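Local structure of caspase-1 subunit p19/18 (Spodoptera frugiperda, 1M72) at residues 63-67 against 68-72; 213-216 against 217-220; 221-224 against 225-229; 228-231 against 232-236. The protein cleaves selected proteins as a cysteine endopeptidase and probably takes part in the caspase cascade that carries out apoptosis. All coordinates share one frame; numbering follows the deposited sequence.

Contact 1 of 4, residues 63-67 against 68-72; sequences KVLKT and LGFKV
A Schellman motif closes helix 54-67, with Gly-69 N and Phe-70 N both turned back onto carbonyls of its last turn. Gly-69 takes a positive phi of 102°, a backbone shape that suits a residue without a side chain. Its N donates to Lys-66 O over 2.8 Å, reaching that oxygen from above the carbonyl plane. Phe-70 N donates to Leu-65 O over 2.9 Å, from a position tilted out of the carbonyl plane. Leu-65 O also receives a weak bond from Leu-68 N and lies at the edge of the Phe-70 ring, in its plane, 3.5 Å from CD1. Beyond these bonds the packing is apolar. Leu-65 lays CB against Phe-70 CD1 (3.9 Å) and brings its CD2 branch to the same ring atom (4.0 Å); towards the sheet both side chains also rest on Leu-102 of strand 98-106. Val-72 turns CG2 back to the helix, where it meets Lys-66 CG at 3.8 Å and Leu-65 CB at 4.0 Å. The lysine chain runs on extended past the valine, at about a right angle to it. At the helix end, a chi1 of 76° sets Thr-67 OG1 between its own N and carbonyl carbon, and from there it bonds back to Val-64 O over 2.8 Å. The axes of 63-67 and 70-72 run at 143° to each other, the reversal expected in a beta-alpha-beta crossover, here strand 31-39, helix 54-67 and strand 70-76 of the caspase sheet.

Contact 2 of 4, residues 213-216 against 217-220; sequences RYAG and TERD
Arg-219 folds back over Ala-215, and this is the tight side of the turn leaving helix 203-215. Ala-215 O accepts two backbone bonds: Arg-219 N donates over 3.0 Å, nearly in line with the C=O bond, while Glu-218 N, also 3.0 Å from that oxygen, comes in from above the carbonyl plane. Two donors thus grip one carbonyl and fix the curl of the loop. Arg-219 CB sits 3.9 Å from Ala-215 CB. A bend at the third side-chain torsion (-72°) then lays the guanidinium so that the alanine methyl lies over one face, offset toward the rim. Arg-219 NH1 reaches the edge of the Tyr-214 ring, 4.1 Å from CE2, with the two planes 62° apart; NH1 also has a long, weak ion pair with Glu-211.

The outer side is looser. Tyr-214 and Glu-218 are exposed, and the glutamate, bent at its second torsion, only skirts the helix end, with OE1 3.9 Å from Ala-215 CA. A water bridges Tyr-214 O (3.5 Å) and Thr-217 N (3.3 Å) through weak bonds at both ends. The loop finishes at Asp-220, whose carboxylate caps a backbone N of the next helix and bonds Thr-223 OG1 through OD2: a loop between two consecutive helices, ending on an aspartate N-cap.

Contact 3 of 4, residues 221-224 against 225-229; sequences ILTL and LTFVC
Thr-223 and Phe-227 share a first torsion of -65°, but it does different work: it swings the threonine methyl away from its own N and sets the phenylalanine CG beside its N, anti to the carbonyl carbon. The two side chains then lie side by side, pointing the same way, and Thr-223 CG2 touches Phe-227 CE1 at 3.5 Å. The threonine hydroxyl is occupied by Asp-220 OD2, just before the helix. One step round, Leu-224 has CG anti to N (chi1 -166°), and its CD2 branch meets Val-228 CG2 at 3.9 Å.

These are one-turn contacts along helix 221-235, which in this caspase fold lies against helix 203-215 and the central sheet: Leu-225 packs on Leu-208 of the former and on Leu-183 and Ile-255 of the latter. Backbone i to i+4 bonds join the two segments, the first from Leu-225 N to Ile-221 O at 2.8 Å. Leu-222 and Thr-226 also face the interface with the second subunit: Leu-222 packs on Thr-226 of the second subunit, and Thr-226 on Leu-222 of the second subunit, a reciprocal pair.

Contact 4 of 4, residues 228-231 against 232-236; sequences VCQK and VALDF
Backbone bonds first join Val-228 to Val-232 and Lys-231 to Asp-235. Val-232 N donates to Val-228 O over 3.0 Å, almost straight at 176°, and the valine's CG2 methyl rests against the same carbonyl oxygen. Asp-235 N donates to Lys-231 O over 2.8 Å; between them, Ala-233 N bonds Cys-229 O and Leu-234 N bonds Gln-230 O. Lys-231 O also takes a weak bond from Leu-234 N.

Apolar contacts run along the same helix. Leu-234, its CG beside the backbone N, carries CD1 to Gln-230 CG at 3.6 Å, so that the aliphatic part of the glutamine does the touching. This is the later part of helix 221-235, which in the caspase heterotetramer is covered on one flank by helix 203-215 and on another by the second subunit: Val-232 packs on Ala-207, whereas Ala-233 meets Pro-177 and Leu-234 meets Tyr-174, both of the second subunit.

The aromatic contacts belong to Phe-236. The edge of its ring lies near Lys-231 O, with Phe-236 CD2 at 3.6 Å from that oxygen, and the ring stacks with that of Trp-203.

Charged groups come last. Lys-231 CD passes 3.2 Å from Asp-235 OD2, but the lysine chain bends at every torsion beyond the first and carries NZ away, leaving it 5.7 Å from Asp-235 OD2. NZ instead makes a salt bridge with Glu-211, while Asp-235 OD1 forms one with Arg-20 of the second subunit.

Overall arrangement
The contacts follow one another along the chain. Contact 1 lies in the beta-alpha-beta unit that ends in strand 70-76, at one margin of the six-stranded sheet. Contact 2, centred about 13 Å away, joins helix 203-215 to helix 221-235 and touches contact 1 where Leu-68 CD2 packs on Gly-216 and Thr-217. Contact 3 begins where contact 2 ends, their centres about 10 Å apart, and contact 4 follows on helix 221-235, its centre about 10 Å from that of contact 3, with Val-228 and Cys-229 shared. Contacts 1 and 4 are farthest apart, about 23 Å between centres. Contacts 3 and 4 both touch the second subunit, so helix 221-235 links sheet packing to contact with that subunit.

Contact 1 of 4, residues 63-67 against 68-72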
loop_
_atom_site.group_PDB
_atom_site.type_symbol
_atom_site.label_atom_id
_atom_site.label_comp_id
_atom_site.label_asym_id
_atom_site.label_seq_id
_atom_site.Cartn_x
_atom_site.Cartn_y
_atom_site.Cartn_z
ATOM N N LYS C 63 10.617 -19.673 11.736
ATOM C CA LYS C 63 11.653 -19.476 12.727
ATOM C C LYS C 63 11.769 -18.026 13.221
ATOM O O LYS C 63 11.881 -17.770 14.433
ATOM C CB LYS C 63 13.005 -19.937 12.183
ATOM C CG LYS C 63 14.181 -19.542 13.070
ATOM C CD LYS C 63 15.473 -20.352 12.765
ATOM C CE LYS C 63 16.634 -19.926 13.718
ATOM N NZ LYS C 63 17.854 -20.789 13.596
ATOM N N VAL C 64 11.759 -17.072 12.301
ATOM C CA VAL C 64 11.876 -15.709 12.758
ATOM C C VAL C 64 10.617 -15.230 13.501
ATOM O O VAL C 64 10.722 -14.526 14.503
ATOM C CB VAL C 64 12.257 -14.753 11.611
ATOM C CG1 VAL C 64 11.039 -14.512 10.669
ATOM C CG2 VAL C 64 12.790 -13.451 12.216
ATOM N N LEU C 65 9.430 -15.627 13.054
ATOM C CA LEU C 65 8.229 -15.205 13.750
ATOM C C LEU C 65 8.159 -15.808 15.182
ATOM O O LEU C 65 7.567 -15.219 16.087
ATOM C CB LEU C 65 6.988 -15.562 12.926
ATOM C CG LEU C 65 6.965 -14.919 11.531
ATOM C CD1 LEU C 65 5.746 -15.388 10.765
ATOM C CD2 LEU C 65 6.955 -13.387 11.661
ATOM N N LYS C 66 8.773 -16.961 15.404
ATOM C CA LYS C 66 8.760 -17.543 16.739
ATOM C C LYS C 66 9.635 -16.703 17.654
ATOM O O LYS C 66 9.261 -16.415 18.781
ATOM C CB LYS C 66 9.272 -18.995 16.720
ATOM C CG LYS C 66 8.242 -19.974 16.264
ATOM C CD LYS C 66 8.824 -21.374 16.079
ATOM C CE LYS C 66 7.742 -22.296 15.523
ATOM N NZ LYS C 66 8.159 -23.721 15.412
ATOM N N THR C 67 10.794 -16.288 17.167
ATOM C CA THR C 67 11.672 -15.480 17.997
ATOM C C THR C 67 11.011 -14.136 18.371
ATOM O O THR C 67 11.389 -13.500 19.351
ATOM C CB THR C 67 13.018 -15.222 17.276
ATOM O OG1 THR C 67 12.844 -14.232 16.263
ATOM C CG2 THR C 67 13.514 -16.500 16.599
ATOM N N LEU C 68 10.020 -13.719 17.582
ATOM C CA LEU C 68 9.323 -12.463 17.799
ATOM C C LEU C 68 8.115 -12.689 18.689
ATOM O O LEU C 68 7.390 -11.756 18.996
ATOM C CB LEU C 68 8.896 -11.850 16.448
ATOM C CG LEU C 68 10.040 -11.261 15.588
ATOM C CD1 LEU C 68 9.524 -10.829 14.234
ATOM C CD2 LEU C 68 10.662 -10.035 16.290
ATOM N N GLY C 69 7.883 -13.948 19.056
ATOM C CA GLY C 69 6.786 -14.273 19.954
ATOM C C GLY C 69 5.504 -14.857 19.398
ATOM O O GLY C 69 4.594 -15.181 20.180
ATOM N N PHE C 70 5.401 -14.980 18.072
ATOM C CA PHE C 70 4.195 -15.534 17.447
ATOM C C PHE C 70 4.004 -17.022 17.758
ATOM O O PHE C 70 4.971 -17.756 17.906
ATOM C CB PHE C 70 4.258 -15.370 15.904
ATOM C CG PHE C 70 3.975 -13.976 15.427
ATOM C CD1 PHE C 70 5.024 -13.077 15.163
ATOM C CD2 PHE C 70 2.653 -13.536 15.267
ATOM C CE1 PHE C 70 4.761 -11.753 14.745
ATOM C CE2 PHE C 70 2.380 -12.210 14.853
ATOM C CZ PHE C 70 3.422 -11.316 14.590
ATOM N N LYS C 71 2.757 -17.461 17.878
ATOM C CA LYS C 71 2.495 -18.879 18.046
ATOM C C LYS C 71 2.271 -19.239 16.557
ATOM O O LYS C 71 1.231 -18.918 15.977
ATOM C CB LYS C 71 1.211 -19.147 18.846
ATOM C CG LYS C 71 1.004 -20.639 19.216
ATOM C CD LYS C 71 -0.511 -21.022 19.410
ATOM C CE LYS C 71 -1.342 -20.728 18.113
ATOM N NZ LYS C 71 -2.800 -21.104 18.041
ATOM N N VAL C 72 3.247 -19.901 15.953
ATOM C CA VAL C 72 3.176 -20.233 14.538
ATOM C C VAL C 72 2.496 -21.539 14.167
ATOM O O VAL C 72 2.784 -22.585 14.758
ATOM C CB VAL C 72 4.598 -20.287 13.920
ATOM C CG1 VAL C 72 4.525 -20.635 12.409
ATOM C CG2 VAL C 72 5.301 -18.954 14.119
#

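Contact 2 of 4, residues 213-216 against 217-220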
loop_
_atom_site.group_PDB
_atom_site.type_symbol
_atom_site.label_atom_id
_atom_site.label_comp_id
_atom_site.label_asym_id
_atom_site.label_seq_id
_atom_site.Cartn_x
_atom_site.Cartn_y
_atom_site.Cartn_z
ATOM N N ARG C 213 15.027 -10.642 11.037
ATOM C CA ARG C 213 16.079 -11.122 11.940
ATOM C C ARG C 213 16.952 -9.957 12.456
ATOM O O ARG C 213 17.260 -9.897 13.636
ATOM C CB ARG C 213 16.982 -12.144 11.244
ATOM C CG ARG C 213 16.566 -13.579 11.396
ATOM C CD ARG C 213 17.586 -14.486 10.680
ATOM N NE ARG C 213 17.090 -15.011 9.396
ATOM C CZ ARG C 213 17.472 -14.590 8.190
ATOM N NH1 ARG C 213 18.380 -13.624 8.071
ATOM N NH2 ARG C 213 16.920 -15.113 7.096
ATOM N N TYR C 214 17.324 -9.029 11.570
ATOM C CA TYR C 214 18.170 -7.876 11.911
ATOM C C TYR C 214 17.522 -6.785 12.768
ATOM O O TYR C 214 18.125 -6.328 13.734
ATOM C CB TYR C 214 18.721 -7.220 10.624
ATOM C CG TYR C 214 19.543 -5.938 10.832
ATOM C CD1 TYR C 214 20.819 -5.972 11.442
ATOM C CD2 TYR C 214 19.040 -4.687 10.432
ATOM C CE1 TYR C 214 21.575 -4.790 11.649
ATOM C CE2 TYR C 214 19.777 -3.495 10.634
ATOM C CZ TYR C 214 21.048 -3.556 11.248
ATOM O OH TYR C 214 21.762 -2.379 11.476
ATOM N N ALA C 215 16.309 -6.356 12.436
ATOM C CA ALA C 215 15.710 -5.258 13.204
ATOM C C ALA C 215 14.240 -5.428 13.571
ATOM O O ALA C 215 13.579 -4.447 13.962
ATOM C CB ALA C 215 15.912 -3.927 12.436
ATOM N N GLY C 216 13.750 -6.665 13.461
ATOM C CA GLY C 216 12.351 -6.966 13.736
ATOM C C GLY C 216 11.765 -6.500 15.060
ATOM O O GLY C 216 10.546 -6.254 15.191
ATOM N N THR C 217 12.633 -6.342 16.047
ATOM C CA THR C 217 12.208 -5.924 17.379
ATOM C C THR C 217 12.175 -4.423 17.573
ATOM O O THR C 217 11.389 -3.912 18.353
ATOM C CB THR C 217 13.173 -6.483 18.459
ATOM O OG1 THR C 217 13.239 -7.922 18.385
ATOM C CG2 THR C 217 12.686 -6.085 19.818
ATOM N N GLU C 218 13.012 -3.709 16.833
ATOM C CA GLU C 218 13.159 -2.276 17.033
ATOM C C GLU C 218 12.712 -1.329 15.976
ATOM O O GLU C 218 12.584 -0.143 16.257
ATOM C CB GLU C 218 14.626 -1.954 17.286
ATOM C CG GLU C 218 15.325 -2.937 18.168
ATOM C CD GLU C 218 16.761 -3.202 17.713
ATOM O OE1 GLU C 218 16.942 -3.905 16.674
ATOM O OE2 GLU C 218 17.690 -2.698 18.399
ATOM N N ARG C 219 12.497 -1.812 14.765
ATOM C CA ARG C 219 12.137 -0.918 13.681
ATOM C C ARG C 219 10.644 -0.969 13.390
ATOM O O ARG C 219 10.049 -2.033 13.503
ATOM C CB ARG C 219 12.973 -1.342 12.494
ATOM C CG ARG C 219 12.701 -0.708 11.197
ATOM C CD ARG C 219 13.847 -1.078 10.274
ATOM N NE ARG C 219 15.059 -0.372 10.668
ATOM C CZ ARG C 219 16.276 -0.568 10.157
ATOM N NH1 ARG C 219 16.499 -1.478 9.204
ATOM N NH2 ARG C 219 17.277 0.185 10.604
ATOM N N ASP C 220 10.024 0.169 13.049
ATOM C CA ASP C 220 8.602 0.125 12.732
ATOM C C ASP C 220 8.393 -0.619 11.381
ATOM O O ASP C 220 9.266 -0.599 10.478
ATOM C CB ASP C 220 7.985 1.523 12.747
ATOM C CG ASP C 220 8.221 2.294 11.465
ATOM O OD1 ASP C 220 7.443 2.080 10.502
ATOM O OD2 ASP C 220 9.186 3.105 11.435
HETATM O O HOH W 1 15.847 -7.259 16.175
#

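Contact 3 of 4, residues 221-224 against 225-229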
loop_
_atom_site.group_PDB
_atom_site.type_symbol
_atom_site.label_atom_id
_atom_site.label_comp_id
_atom_site.label_asym_id
_atom_site.label_seq_id
_atom_site.Cartn_x
_atom_site.Cartn_y
_atom_site.Cartn_z
ATOM N N ILE C 221 7.242 -1.291 11.306
ATOM C CA ILE C 221 6.858 -2.156 10.205
ATOM C C ILE C 221 6.974 -1.512 8.821
ATOM O O ILE C 221 7.574 -2.103 7.908
ATOM C CB ILE C 221 5.405 -2.784 10.480
ATOM C CG1 ILE C 221 5.228 -4.095 9.697
ATOM C CG2 ILE C 221 4.299 -1.841 10.023
ATOM C CD1 ILE C 221 6.384 -5.010 9.805
ATOM N N LEU C 222 6.450 -0.297 8.662
ATOM C CA LEU C 222 6.564 0.358 7.364
ATOM C C LEU C 222 8.036 0.607 6.975
ATOM O O LEU C 222 8.426 0.319 5.845
ATOM C CB LEU C 222 5.709 1.637 7.331
ATOM C CG LEU C 222 4.204 1.252 7.396
ATOM C CD1 LEU C 222 3.337 2.463 7.135
ATOM C CD2 LEU C 222 3.870 0.142 6.360
ATOM N N THR C 223 8.865 1.056 7.926
ATOM C CA THR C 223 10.273 1.314 7.636
ATOM C C THR C 223 10.992 0.028 7.295
ATOM O O THR C 223 11.852 -0.032 6.403
ATOM C CB THR C 223 10.967 1.969 8.824
ATOM O OG1 THR C 223 10.394 3.271 9.034
ATOM C CG2 THR C 223 12.468 2.092 8.569
ATOM N N LEU C 224 10.600 -1.009 8.005
ATOM C CA LEU C 224 11.167 -2.333 7.823
ATOM C C LEU C 224 10.829 -2.883 6.424
ATOM O O LEU C 224 11.689 -3.400 5.748
ATOM C CB LEU C 224 10.613 -3.251 8.901
ATOM C CG LEU C 224 11.372 -4.558 9.014
ATOM C CD1 LEU C 224 11.565 -4.894 10.521
ATOM C CD2 LEU C 224 10.629 -5.650 8.254
ATOM N N LEU C 225 9.558 -2.769 6.018
ATOM C CA LEU C 225 9.141 -3.247 4.717
ATOM C C LEU C 225 9.736 -2.350 3.621
ATOM O O LEU C 225 9.900 -2.804 2.493
ATOM C CB LEU C 225 7.601 -3.345 4.642
ATOM C CG LEU C 225 7.072 -4.526 5.489
ATOM C CD1 LEU C 225 5.531 -4.621 5.479
ATOM C CD2 LEU C 225 7.727 -5.812 4.955
ATOM N N THR C 226 10.089 -1.094 3.954
ATOM C CA THR C 226 10.730 -0.236 2.968
ATOM C C THR C 226 12.107 -0.865 2.653
ATOM O O THR C 226 12.486 -1.003 1.491
ATOM C CB THR C 226 10.948 1.157 3.483
ATOM O OG1 THR C 226 9.693 1.838 3.536
ATOM C CG2 THR C 226 11.878 1.924 2.568
ATOM N N PHE C 227 12.841 -1.287 3.682
ATOM C CA PHE C 227 14.118 -1.899 3.424
ATOM C C PHE C 227 13.979 -3.307 2.844
ATOM O O PHE C 227 14.876 -3.797 2.153
ATOM C CB PHE C 227 14.989 -1.849 4.692
ATOM C CG PHE C 227 15.356 -0.426 5.107
ATOM C CD1 PHE C 227 15.222 -0.011 6.438
ATOM C CD2 PHE C 227 15.699 0.526 4.123
ATOM C CE1 PHE C 227 15.400 1.318 6.770
ATOM C CE2 PHE C 227 15.882 1.887 4.442
ATOM C CZ PHE C 227 15.725 2.284 5.771
ATOM N N VAL C 228 12.863 -3.971 3.111
ATOM C CA VAL C 228 12.658 -5.268 2.511
ATOM C C VAL C 228 12.540 -4.998 0.964
ATOM O O VAL C 228 13.078 -5.771 0.154
ATOM C CB VAL C 228 11.361 -5.962 3.051
ATOM C CG1 VAL C 228 11.043 -7.217 2.208
ATOM C CG2 VAL C 228 11.537 -6.407 4.514
ATOM N N CYS C 229 11.871 -3.905 0.573
ATOM C CA CYS C 229 11.682 -3.556 -0.846
ATOM C C CYS C 229 13.011 -3.222 -1.527
ATOM O O CYS C 229 13.271 -3.573 -2.694
ATOM C CB CYS C 229 10.714 -2.364 -0.999
ATOM S SG CYS C 229 8.967 -2.773 -0.653
#

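Contact 4 of 4, residues 228-231 against 232-236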
loop_
_atom_site.group_PDB
_atom_site.type_symbol
_atom_site.label_atom_id
_atom_site.label_comp_id
_atom_site.label_asym_id
_atom_site.label_seq_id
_atom_site.Cartn_x
_atom_site.Cartn_y
_atom_site.Cartn_z
ATOM N N VAL C 228 12.863 -3.971 3.111
ATOM C CA VAL C 228 12.658 -5.268 2.511
ATOM C C VAL C 228 12.540 -4.998 0.964
ATOM O O VAL C 228 13.078 -5.771 0.154
ATOM C CB VAL C 228 11.361 -5.962 3.051
ATOM C CG1 VAL C 228 11.043 -7.217 2.208
ATOM C CG2 VAL C 228 11.537 -6.407 4.514
ATOM N N CYS C 229 11.871 -3.905 0.573
ATOM C CA CYS C 229 11.682 -3.556 -0.846
ATOM C C CYS C 229 13.011 -3.222 -1.527
ATOM O O CYS C 229 13.271 -3.573 -2.694
ATOM C CB CYS C 229 10.714 -2.364 -0.999
ATOM S SG CYS C 229 8.967 -2.773 -0.653
ATOM N N GLN C 230 13.862 -2.550 -0.771
ATOM C CA GLN C 230 15.175 -2.182 -1.253
ATOM C C GLN C 230 15.988 -3.430 -1.520
ATOM O O GLN C 230 16.598 -3.597 -2.573
ATOM C CB GLN C 230 15.880 -1.290 -0.224
ATOM C CG GLN C 230 17.148 -0.708 -0.766
ATOM C CD GLN C 230 17.884 0.191 0.210
ATOM O OE1 GLN C 230 17.378 1.268 0.643
ATOM N NE2 GLN C 230 19.106 -0.232 0.560
ATOM N N LYS C 231 15.980 -4.329 -0.566
ATOM C CA LYS C 231 16.725 -5.546 -0.728
ATOM C C LYS C 231 16.235 -6.288 -1.991
ATOM O O LYS C 231 17.052 -6.638 -2.875
ATOM C CB LYS C 231 16.554 -6.383 0.536
ATOM C CG LYS C 231 17.492 -7.539 0.677
ATOM C CD LYS C 231 18.689 -7.193 1.583
ATOM C CE LYS C 231 18.225 -6.697 2.975
ATOM N NZ LYS C 231 17.183 -7.593 3.538
ATOM N N VAL C 232 14.921 -6.538 -2.079
ATOM C CA VAL C 232 14.345 -7.236 -3.240
ATOM C C VAL C 232 14.672 -6.490 -4.548
ATOM O O VAL C 232 15.002 -7.097 -5.550
ATOM C CB VAL C 232 12.765 -7.366 -3.145
ATOM C CG1 VAL C 232 12.190 -7.883 -4.491
ATOM C CG2 VAL C 232 12.354 -8.322 -1.972
ATOM N N ALA C 233 14.611 -5.167 -4.512
ATOM C CA ALA C 233 14.840 -4.356 -5.703
ATOM C C ALA C 233 16.254 -4.305 -6.167
ATOM O O ALA C 233 16.485 -4.146 -7.375
ATOM C CB ALA C 233 14.355 -2.870 -5.475
ATOM N N LEU C 234 17.195 -4.338 -5.210
ATOM C CA LEU C 234 18.624 -4.246 -5.544
ATOM C C LEU C 234 19.438 -5.520 -5.592
ATOM O O LEU C 234 20.226 -5.705 -6.516
ATOM C CB LEU C 234 19.341 -3.290 -4.594
ATOM C CG LEU C 234 18.774 -1.882 -4.455
ATOM C CD1 LEU C 234 19.606 -1.133 -3.418
ATOM C CD2 LEU C 234 18.794 -1.166 -5.781
ATOM N N ASP C 235 19.263 -6.397 -4.611
ATOM C CA ASP C 235 20.068 -7.613 -4.542
ATOM C C ASP C 235 19.604 -8.841 -5.315
ATOM O O ASP C 235 20.191 -9.912 -5.198
ATOM C CB ASP C 235 20.251 -7.988 -3.082
ATOM C CG ASP C 235 20.752 -6.822 -2.233
ATOM O OD1 ASP C 235 21.419 -5.896 -2.760
ATOM O OD2 ASP C 235 20.480 -6.844 -1.006
ATOM N N PHE C 236 18.533 -8.711 -6.082
ATOM C CA PHE C 236 18.056 -9.841 -6.833
ATOM C C PHE C 236 17.865 -9.448 -8.261
ATOM O O PHE C 236 17.485 -8.314 -8.574
ATOM C CB PHE C 236 16.720 -10.348 -6.282
ATOM C CG PHE C 236 16.820 -10.940 -4.908
ATOM C CD1 PHE C 236 17.080 -12.299 -4.738
ATOM C CD2 PHE C 236 16.663 -10.144 -3.796
ATOM C CE1 PHE C 236 17.177 -12.852 -3.470
ATOM C CE2 PHE C 236 16.759 -10.683 -2.517
ATOM C CZ PHE C 236 17.014 -12.034 -2.348
#